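Local structure of sugar-binding transcriptional regulator, LacI family (Enterococcus faecalis, 3CS3) at residues R5-I10 against M57-I62; N9-Y14 against F37-I42; G80-V85 against H245-E250. The protein probably represses transcription by binding DNA at regulatory sequences, with a sugar-binding module of the periplasmic binding protein type, as in other LacI-family regulators. One frame throughout, in Å; residues are numbered along the deposited sequence.

Interaction 1 (R5-I10 against M57-I62); sequences RRQTNI and MVDGAI
The carboxylate of Asp59 reads the backbone of the incoming N-terminal segment at Thr8 and Asn9. Its OD1 accepts the amide of Thr8 in a nearly straight bond, OD1 to N 2.8 Å with 169° at the hydrogen, and the donor comes from the syn side, 23° out of the carboxylate plane. OD2 takes a second, weak bond from Asn9 N at 3.1 Å. Thr8 OG1 lies 3.1 Å from both Asp59 OD1 and Met57 O, two acceptors within reach of its single proton. Chi1 of 63° places OG1 between the backbone N and the carbonyl carbon of Thr8, which points it at this pair of oxygens, while CG2 rests against the Met57 carbonyl. Gln7 adds its CG methylene against Asp59 OD2.

Here the chain enters the first strand of a Rossmann-like, mostly parallel-stranded domain of the periplasmic binding protein type, and strand 60-64 runs beside it as a neighbour in the sheet. The two backbones join where Asp59 N donates to Ile10 O at 2.8 Å, close to the C=O axis. Beside this bond Ile10 CG2 packs on Val58 CG2 at 3.9 Å, the side chains crossing at about a right angle. Further out, Tyr39 and Met247 touch the Asp59 side chain, and Phe52 of the second subunit packs on Ile10 and Met57.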
loop_
_atom_site.group_PDB
_atom_site.type_symbol
_atom_site.label_atom_id
_atom_site.label_comp_id
_atom_site.label_asym_id
_atom_site.label_seq_id
_atom_site.Cartn_x
_atom_site.Cartn_y
_atom_site.Cartn_z
ATOM N N ARG A 5 0.018 34.475 3.121
ATOM C CA ARG A 5 -1.123 34.728 4.004
ATOM C C ARG A 5 -1.603 33.524 4.817
ATOM O O ARG A 5 -2.512 33.655 5.633
ATOM C CB ARG A 5 -2.288 35.355 3.219
ATOM C CG ARG A 5 -2.831 34.504 2.077
ATOM C CD ARG A 5 -3.373 35.372 0.938
ATOM N NE ARG A 5 -2.373 36.319 0.434
ATOM C CZ ARG A 5 -1.444 36.039 -0.480
ATOM N NH1 ARG A 5 -0.588 36.980 -0.857
ATOM N NH2 ARG A 5 -1.364 34.827 -1.019
ATOM N N ARG A 6 -0.985 32.365 4.607
ATOM C CA ARG A 6 -1.415 31.141 5.274
ATOM C C ARG A 6 -0.241 30.275 5.692
ATOM O O ARG A 6 0.750 30.162 4.975
ATOM C CB ARG A 6 -2.320 30.333 4.348
ATOM C CG ARG A 6 -3.652 29.957 4.960
ATOM C CD ARG A 6 -4.743 29.917 3.901
ATOM N NE ARG A 6 -4.408 30.729 2.727
ATOM C CZ ARG A 6 -5.293 31.239 1.873
ATOM N NH1 ARG A 6 -4.873 31.958 0.839
ATOM N NH2 ARG A 6 -6.593 31.041 2.050
ATOM N N GLN A 7 -0.363 29.670 6.864
ATOM C CA GLN A 7 0.516 28.590 7.262
ATOM C C GLN A 7 -0.346 27.540 7.931
ATOM O O GLN A 7 -0.800 27.728 9.052
ATOM C CB GLN A 7 1.607 29.091 8.198
ATOM C CG GLN A 7 2.594 28.037 8.645
ATOM C CD GLN A 7 3.981 28.599 8.834
ATOM O OE1 GLN A 7 4.576 29.138 7.898
ATOM N NE2 GLN A 7 4.511 28.477 10.045
ATOM N N THR A 8 -0.582 26.442 7.216
ATOM C CA THR A 8 -1.505 25.398 7.652
ATOM C C THR A 8 -0.790 24.261 8.366
ATOM O O THR A 8 -1.446 23.368 8.919
ATOM C CB THR A 8 -2.271 24.804 6.444
ATOM O OG1 THR A 8 -1.347 24.180 5.540
ATOM C CG2 THR A 8 -3.035 25.885 5.698
ATOM N N ASN A 9 0.547 24.337 8.374
ATOM C CA ASN A 9 1.458 23.242 8.758
ATOM C C ASN A 9 1.105 21.848 8.217
ATOM O O ASN A 9 1.221 20.822 8.903
ATOM C CB ASN A 9 1.935 23.284 10.239
ATOM C CG ASN A 9 0.834 23.018 11.272
ATOM O OD1 ASN A 9 0.955 23.463 12.414
ATOM N ND2 ASN A 9 -0.200 22.266 10.907
ATOM N N ILE A 10 0.696 21.830 6.947
ATOM C CA ILE A 10 0.354 20.602 6.221
ATOM C C ILE A 10 1.142 20.511 4.912
ATOM O O ILE A 10 1.203 21.471 4.133
ATOM C CB ILE A 10 -1.179 20.472 5.955
ATOM C CG1 ILE A 10 -1.945 20.425 7.281
ATOM C CG2 ILE A 10 -1.503 19.186 5.185
ATOM C CD1 ILE A 10 -3.422 20.733 7.167
ATOM N N MET A 57 -4.720 25.520 1.450
ATOM C CA MET A 57 -4.842 24.570 2.559
ATOM C C MET A 57 -3.597 23.695 2.771
ATOM O O MET A 57 -3.538 22.906 3.716
ATOM C CB MET A 57 -6.095 23.705 2.371
ATOM C CG MET A 57 -7.358 24.284 3.015
ATOM S SD MET A 57 -8.869 24.052 2.051
ATOM C CE MET A 57 -8.592 25.133 0.641
ATOM N N VAL A 58 -2.605 23.851 1.898
ATOM C CA VAL A 58 -1.362 23.081 1.970
ATOM C C VAL A 58 -0.152 24.008 1.808
ATOM O O VAL A 58 -0.115 24.838 0.896
ATOM C CB VAL A 58 -1.383 21.892 0.947
ATOM C CG1 VAL A 58 -0.030 21.630 0.315
ATOM C CG2 VAL A 58 -1.912 20.627 1.610
ATOM N N ASP A 59 0.816 23.879 2.714
ATOM C CA ASP A 59 2.008 24.735 2.708
ATOM C C ASP A 59 2.969 24.418 1.570
ATOM O O ASP A 59 3.490 25.327 0.921
ATOM C CB ASP A 59 2.762 24.635 4.040
ATOM C CG ASP A 59 2.084 25.394 5.169
ATOM O OD1 ASP A 59 1.064 26.081 4.936
ATOM O OD2 ASP A 59 2.583 25.297 6.303
ATOM N N GLY A 60 3.214 23.130 1.349
ATOM C CA GLY A 60 4.189 22.671 0.368
ATOM C C GLY A 60 3.913 21.251 -0.084
ATOM O O GLY A 60 3.060 20.572 0.481
ATOM N N ALA A 61 4.641 20.792 -1.098
ATOM C CA ALA A 61 4.383 19.474 -1.667
ATOM C C ALA A 61 5.621 18.593 -1.767
ATOM O O ALA A 61 6.727 19.081 -2.010
ATOM C CB ALA A 61 3.694 19.597 -3.035
ATOM N N ILE A 62 5.416 17.295 -1.555
ATOM C CA ILE A 62 6.400 16.273 -1.877
ATOM C C ILE A 62 5.791 15.413 -2.984
ATOM O O ILE A 62 4.728 14.826 -2.797
ATOM C CB ILE A 62 6.775 15.418 -0.643
ATOM C CG1 ILE A 62 7.507 16.269 0.401
ATOM C CG2 ILE A 62 7.643 14.223 -1.046
ATOM C CD1 ILE A 62 7.652 15.592 1.754
#

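Interaction 2 (N9-Y14 against F37-I42); sequences NIIGVY and FDYEMI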
loop_
_atom_site.group_PDB
_atom_site.type_symbol
_atom_site.label_atom_id
_atom_site.label_comp_id
_atom_site.label_asym_id
_atom_site.label_seq_id
_atom_site.Cartn_x
_atom_site.Cartn_y
_atom_site.Cartn_z
ATOM N N ASN A 9 0.547 24.337 8.374
ATOM C CA ASN A 9 1.458 23.242 8.758
ATOM C C ASN A 9 1.105 21.848 8.217
ATOM O O ASN A 9 1.221 20.822 8.903
ATOM C CB ASN A 9 1.935 23.284 10.239
ATOM C CG ASN A 9 0.834 23.018 11.272
ATOM O OD1 ASN A 9 0.955 23.463 12.414
ATOM N ND2 ASN A 9 -0.200 22.266 10.907
ATOM N N ILE A 10 0.696 21.830 6.947
ATOM C CA ILE A 10 0.354 20.602 6.221
ATOM C C ILE A 10 1.142 20.511 4.912
ATOM O O ILE A 10 1.203 21.471 4.133
ATOM C CB ILE A 10 -1.179 20.472 5.955
ATOM C CG1 ILE A 10 -1.945 20.425 7.281
ATOM C CG2 ILE A 10 -1.503 19.186 5.185
ATOM C CD1 ILE A 10 -3.422 20.733 7.167
ATOM N N ILE A 11 1.775 19.362 4.697
ATOM C CA ILE A 11 2.447 19.078 3.435
ATOM C C ILE A 11 1.586 18.108 2.630
ATOM O O ILE A 11 1.144 17.088 3.154
ATOM C CB ILE A 11 3.882 18.502 3.662
ATOM C CG1 ILE A 11 4.746 19.476 4.486
ATOM C CG2 ILE A 11 4.565 18.145 2.334
ATOM C CD1 ILE A 11 4.940 20.866 3.859
ATOM N N GLY A 12 1.316 18.456 1.375
ATOM C CA GLY A 12 0.639 17.547 0.451
ATOM C C GLY A 12 1.628 16.579 -0.176
ATOM O O GLY A 12 2.651 16.989 -0.713
ATOM N N VAL A 13 1.338 15.288 -0.092
ATOM C CA VAL A 13 2.213 14.280 -0.669
ATOM C C VAL A 13 1.489 13.625 -1.840
ATOM O O VAL A 13 0.446 13.003 -1.666
ATOM C CB VAL A 13 2.668 13.245 0.381
ATOM C CG1 VAL A 13 3.543 12.180 -0.256
ATOM C CG2 VAL A 13 3.421 13.936 1.521
ATOM N N TYR A 14 2.037 13.797 -3.038
ATOM C CA TYR A 14 1.382 13.326 -4.253
ATOM C C TYR A 14 2.040 12.059 -4.780
ATOM O O TYR A 14 3.155 12.089 -5.301
ATOM C CB TYR A 14 1.320 14.443 -5.306
ATOM C CG TYR A 14 0.399 15.564 -4.882
ATOM C CD1 TYR A 14 -0.954 15.536 -5.212
ATOM C CD2 TYR A 14 0.870 16.631 -4.107
ATOM C CE1 TYR A 14 -1.810 16.546 -4.808
ATOM C CE2 TYR A 14 0.022 17.642 -3.693
ATOM C CZ TYR A 14 -1.317 17.594 -4.052
ATOM O OH TYR A 14 -2.172 18.592 -3.651
ATOM N N PHE A 37 9.097 19.034 13.259
ATOM C CA PHE A 37 8.865 20.444 12.990
ATOM C C PHE A 37 7.388 20.820 13.125
ATOM O O PHE A 37 6.966 21.864 12.617
ATOM C CB PHE A 37 9.384 20.803 11.595
ATOM C CG PHE A 37 10.863 20.619 11.437
ATOM C CD1 PHE A 37 11.752 21.548 11.966
ATOM C CD2 PHE A 37 11.369 19.512 10.765
ATOM C CE1 PHE A 37 13.125 21.380 11.826
ATOM C CE2 PHE A 37 12.742 19.334 10.615
ATOM C CZ PHE A 37 13.622 20.269 11.147
ATOM N N ASP A 38 6.621 19.970 13.817
ATOM C CA ASP A 38 5.169 20.131 14.018
ATOM C C ASP A 38 4.361 20.257 12.721
ATOM O O ASP A 38 3.360 20.983 12.665
ATOM C CB ASP A 38 4.847 21.299 14.970
ATOM C CG ASP A 38 5.570 21.192 16.297
ATOM O OD1 ASP A 38 6.355 22.115 16.618
ATOM O OD2 ASP A 38 5.356 20.189 17.014
ATOM N N TYR A 39 4.806 19.559 11.679
ATOM C CA TYR A 39 4.068 19.501 10.424
ATOM C C TYR A 39 3.345 18.175 10.296
ATOM O O TYR A 39 3.728 17.183 10.916
ATOM C CB TYR A 39 4.999 19.718 9.232
ATOM C CG TYR A 39 5.109 21.158 8.795
ATOM C CD1 TYR A 39 4.562 21.583 7.587
ATOM C CD2 TYR A 39 5.753 22.102 9.594
ATOM C CE1 TYR A 39 4.668 22.915 7.178
ATOM C CE2 TYR A 39 5.860 23.435 9.199
ATOM C CZ TYR A 39 5.315 23.834 7.993
ATOM O OH TYR A 39 5.423 25.153 7.603
ATOM N N GLU A 40 2.283 18.178 9.505
ATOM C CA GLU A 40 1.553 16.961 9.191
ATOM C C GLU A 40 1.413 16.802 7.688
ATOM O O GLU A 40 1.724 17.711 6.915
ATOM C CB GLU A 40 0.179 16.958 9.857
ATOM C CG GLU A 40 0.207 16.531 11.317
ATOM C CD GLU A 40 -1.179 16.414 11.918
ATOM O OE1 GLU A 40 -2.055 17.238 11.571
ATOM O OE2 GLU A 40 -1.389 15.498 12.744
ATOM N N MET A 41 0.932 15.642 7.272
ATOM C CA MET A 41 0.902 15.327 5.864
ATOM C C MET A 41 -0.455 14.798 5.414
ATOM O O MET A 41 -1.145 14.112 6.164
ATOM C CB MET A 41 2.073 14.390 5.530
ATOM C CG MET A 41 1.735 13.078 4.877
ATOM S SD MET A 41 3.016 11.888 5.276
ATOM C CE MET A 41 2.020 10.404 5.460
ATOM N N ILE A 42 -0.863 15.188 4.213
ATOM C CA ILE A 42 -1.953 14.499 3.539
ATOM C C ILE A 42 -1.439 13.871 2.253
ATOM O O ILE A 42 -0.562 14.426 1.583
ATOM C CB ILE A 42 -3.196 15.388 3.282
ATOM C CG1 ILE A 42 -2.827 16.658 2.519
ATOM C CG2 ILE A 42 -3.877 15.716 4.601
ATOM C CD1 ILE A 42 -3.618 16.844 1.240
#
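Strands 10-14 and 40-42 are the two parallel strands of a beta-alpha-beta unit, joined through helix 23-35, at one end of the mixed sheet in this Rossmann-like domain. Glu40 N donates to Asn9 O, and Ile11 N returns a bond to Glu40 O at 2.8 Å. The same exchange recurs two residues on: Ile42 N reaches Ile11 O at 3.0 Å, and Val13 N reaches Ile42 O at 2.7 Å, almost in line with that carbonyl. Ile10 thus pairs with Glu40, Ile11 with Met41 and Gly12 with Ile42, the strand directions diverging by 33°.

On the face carrying Ile10 and Ile42, chi1 of 55° sets Ile42 CG1 between its own backbone N and carbonyl carbon, from where it meets Ile10 CG2 at 3.9 Å; Phe52 of the second subunit packs on both residues, and Glu40 extends from this face to a salt bridge with Lys48 of that subunit. The face carrying Ile11 and Met41 turns toward helices 23-35 and 232-247. Val13 CG2 touches Met41 CG obliquely, and Met41 continues to Leu27, Ile30 and Leu34 of helix 23-35.

That helix closes with a Schellman motif in which Asp38, with positive phi, is the C-prime residue, and the chain then swings Tyr39 back across the start of strand 10-14. Ile11 CG1 comes up to the ring obliquely, 3.8 Å from Tyr39 CD1. Asn9 CA and CB lie over one ring face, and CA makes a CH-pi contact 3.8 Å from the Tyr39 ring centroid, 22° off the ring normal.

Interaction 3 (G80-V85 against H245-E250); sequences GHSIVV and HLMRGE
Van der Waals contact carries the meeting of Ser82 with Leu246 and Met247, for no hydrogen bond crosses between the two segments. Ser82 points at the last helical turn: its OG lies 3.3 Å from Met247 CA and nearly as close to Met247 CB, while its CB faces Leu246 CG at 3.9 Å. Leu246 reaches along the strand with one branch. Chi1 of 175° sends its CG toward the strand, and chi2 of 63° turns CD2 to Ile83 O at 3.5 Å and, more loosely, to Val84 CG2 at 4.3 Å. Met247 bends at chi3, bringing CE back to within 4.1 Å of Ser82 CB.

Polar groups find their partners elsewhere. The Ser82 hydroxyl is satisfied by Asn94 OD1, so it can lie against aliphatic carbon without lacking a partner. Past Met247 the helix ends in a Schellman motif with Gly249, at positive phi, as C-prime residue: Glu250 N bonds His245 O at 2.9 Å, and Gly249 N makes a weak bond to Leu246 O.

In the fold, the C-terminal end of helix 232-247 lies over a central strand of the parallel part of the sheet. Strand 82-85 is bonded to strand 60-64 on one flank and to strand 95-100 on the other; Ile83 turns to helix 70-78, whereas Ser82 and Val84 pack against helix 232-247.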
loop_
_atom_site.group_PDB
_atom_site.type_symbol
_atom_site.label_atom_id
_atom_site.label_comp_id
_atom_site.label_asym_id
_atom_site.label_seq_id
_atom_site.Cartn_x
_atom_site.Cartn_y
_atom_site.Cartn_z
ATOM N N GLY A 80 4.456 30.702 -4.695
ATOM C CA GLY A 80 5.014 30.759 -3.344
ATOM C C GLY A 80 5.159 29.447 -2.587
ATOM O O GLY A 80 5.741 29.427 -1.499
ATOM N N HIS A 81 4.640 28.356 -3.150
ATOM C CA HIS A 81 4.724 27.047 -2.497
ATOM C C HIS A 81 6.052 26.354 -2.770
ATOM O O HIS A 81 6.551 26.365 -3.897
ATOM C CB HIS A 81 3.582 26.135 -2.934
ATOM C CG HIS A 81 2.225 26.642 -2.565
ATOM N ND1 HIS A 81 1.458 27.404 -3.420
ATOM C CD2 HIS A 81 1.490 26.482 -1.440
ATOM C CE1 HIS A 81 0.310 27.696 -2.836
ATOM N NE2 HIS A 81 0.305 27.150 -1.632
ATOM N N SER A 82 6.611 25.747 -1.727
ATOM C CA SER A 82 7.855 24.993 -1.836
ATOM C C SER A 82 7.576 23.552 -2.230
ATOM O O SER A 82 6.615 22.956 -1.753
ATOM C CB SER A 82 8.603 25.037 -0.511
ATOM O OG SER A 82 9.105 26.335 -0.288
ATOM N N ILE A 83 8.412 22.992 -3.102
ATOM C CA ILE A 83 8.212 21.624 -3.592
ATOM C C ILE A 83 9.491 20.777 -3.550
ATOM O O ILE A 83 10.556 21.231 -3.944
ATOM C CB ILE A 83 7.602 21.613 -5.030
ATOM C CG1 ILE A 83 6.241 22.318 -5.051
ATOM C CG2 ILE A 83 7.404 20.186 -5.528
ATOM C CD1 ILE A 83 5.895 22.930 -6.363
ATOM N N VAL A 84 9.377 19.550 -3.052
ATOM C CA VAL A 84 10.439 18.557 -3.205
ATOM C C VAL A 84 9.983 17.450 -4.165
ATOM O O VAL A 84 8.944 16.824 -3.963
ATOM C CB VAL A 84 10.906 17.986 -1.841
ATOM C CG1 VAL A 84 11.930 16.890 -2.037
ATOM C CG2 VAL A 84 11.519 19.096 -1.000
ATOM N N VAL A 85 10.743 17.252 -5.236
ATOM C CA VAL A 85 10.461 16.183 -6.186
ATOM C C VAL A 85 11.326 14.961 -5.903
ATOM O O VAL A 85 12.510 15.075 -5.569
ATOM C CB VAL A 85 10.596 16.638 -7.670
ATOM C CG1 VAL A 85 9.430 17.532 -8.061
ATOM C CG2 VAL A 85 11.914 17.340 -7.920
ATOM N N HIS A 245 13.328 22.979 5.413
ATOM C CA HIS A 245 14.465 23.870 5.159
ATOM C C HIS A 245 14.227 24.783 3.961
ATOM O O HIS A 245 14.535 25.967 4.020
ATOM C CB HIS A 245 15.758 23.067 4.962
ATOM C CG HIS A 245 16.366 22.566 6.238
ATOM N ND1 HIS A 245 15.630 21.948 7.228
ATOM C CD2 HIS A 245 17.646 22.571 6.674
ATOM C CE1 HIS A 245 16.428 21.609 8.224
ATOM N NE2 HIS A 245 17.658 21.974 7.913
ATOM N N LEU A 246 13.646 24.230 2.899
ATOM C CA LEU A 246 13.376 24.977 1.670
ATOM C C LEU A 246 12.333 26.078 1.863
ATOM O O LEU A 246 12.491 27.183 1.333
ATOM C CB LEU A 246 12.963 24.021 0.539
ATOM C CG LEU A 246 12.503 24.530 -0.826
ATOM C CD1 LEU A 246 13.606 25.286 -1.541
ATOM C CD2 LEU A 246 12.027 23.362 -1.657
ATOM N N MET A 247 11.285 25.788 2.632
ATOM C CA MET A 247 10.218 26.763 2.838
ATOM C C MET A 247 10.555 27.791 3.917
ATOM O O MET A 247 9.883 28.816 4.034
ATOM C CB MET A 247 8.857 26.080 3.057
ATOM C CG MET A 247 8.437 25.769 4.484
ATOM S SD MET A 247 6.975 24.690 4.524
ATOM C CE MET A 247 6.265 24.990 2.909
ATOM N N ARG A 248 11.609 27.511 4.680
ATOM C CA ARG A 248 12.141 28.430 5.689
ATOM C C ARG A 248 13.306 29.243 5.124
ATOM O O ARG A 248 14.057 29.872 5.872
ATOM C CB ARG A 248 12.609 27.667 6.931
ATOM C CG ARG A 248 11.499 27.069 7.780
ATOM C CD ARG A 248 11.990 26.716 9.183
ATOM N NE ARG A 248 13.235 25.947 9.176
ATOM C CZ ARG A 248 13.818 25.442 10.262
ATOM N NH1 ARG A 248 14.950 24.757 10.146
ATOM N NH2 ARG A 248 13.274 25.614 11.462
ATOM N N GLY A 249 13.465 29.208 3.802
ATOM C CA GLY A 249 14.496 29.969 3.098
ATOM C C GLY A 249 15.914 29.450 3.220
ATOM O O GLY A 249 16.834 30.013 2.623
ATOM N N GLU A 250 16.089 28.365 3.972
ATOM C CA GLU A 250 17.413 27.860 4.335
ATOM C C GLU A 250 18.107 27.087 3.213
ATOM O O GLU A 250 17.556 26.915 2.118
ATOM C CB GLU A 250 17.327 27.013 5.612
ATOM C CG GLU A 250 17.024 27.829 6.865
ATOM C CD GLU A 250 16.381 27.016 7.977
ATOM O OE1 GLU A 250 16.392 25.768 7.901
ATOM O OE2 GLU A 250 15.862 27.631 8.935
#

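All three interactions reach one sheet, in which strand 10-15 lies between 40-45 and 60-64, and 82-85 follows next. Interactions 1 and 2 share Asn9 and Ile10 and hold the opposite edges of the same strand, yet their chemistry differs: a carboxylate gripping loop amides in the first, regular parallel-strand pairing in the second. Both are only partly buried and reach the second subunit. Interaction 3, by contrast, is buried, smaller and without hydrogen bonds between its segments, a helix-on-sheet contact that no other chain touches. Backbone pairing of Ala61 with Ser82 and Val84 ties it to interaction 1, while Tyr39 OH against Met247 SD, at 3.5 Å, connects it with interaction 2.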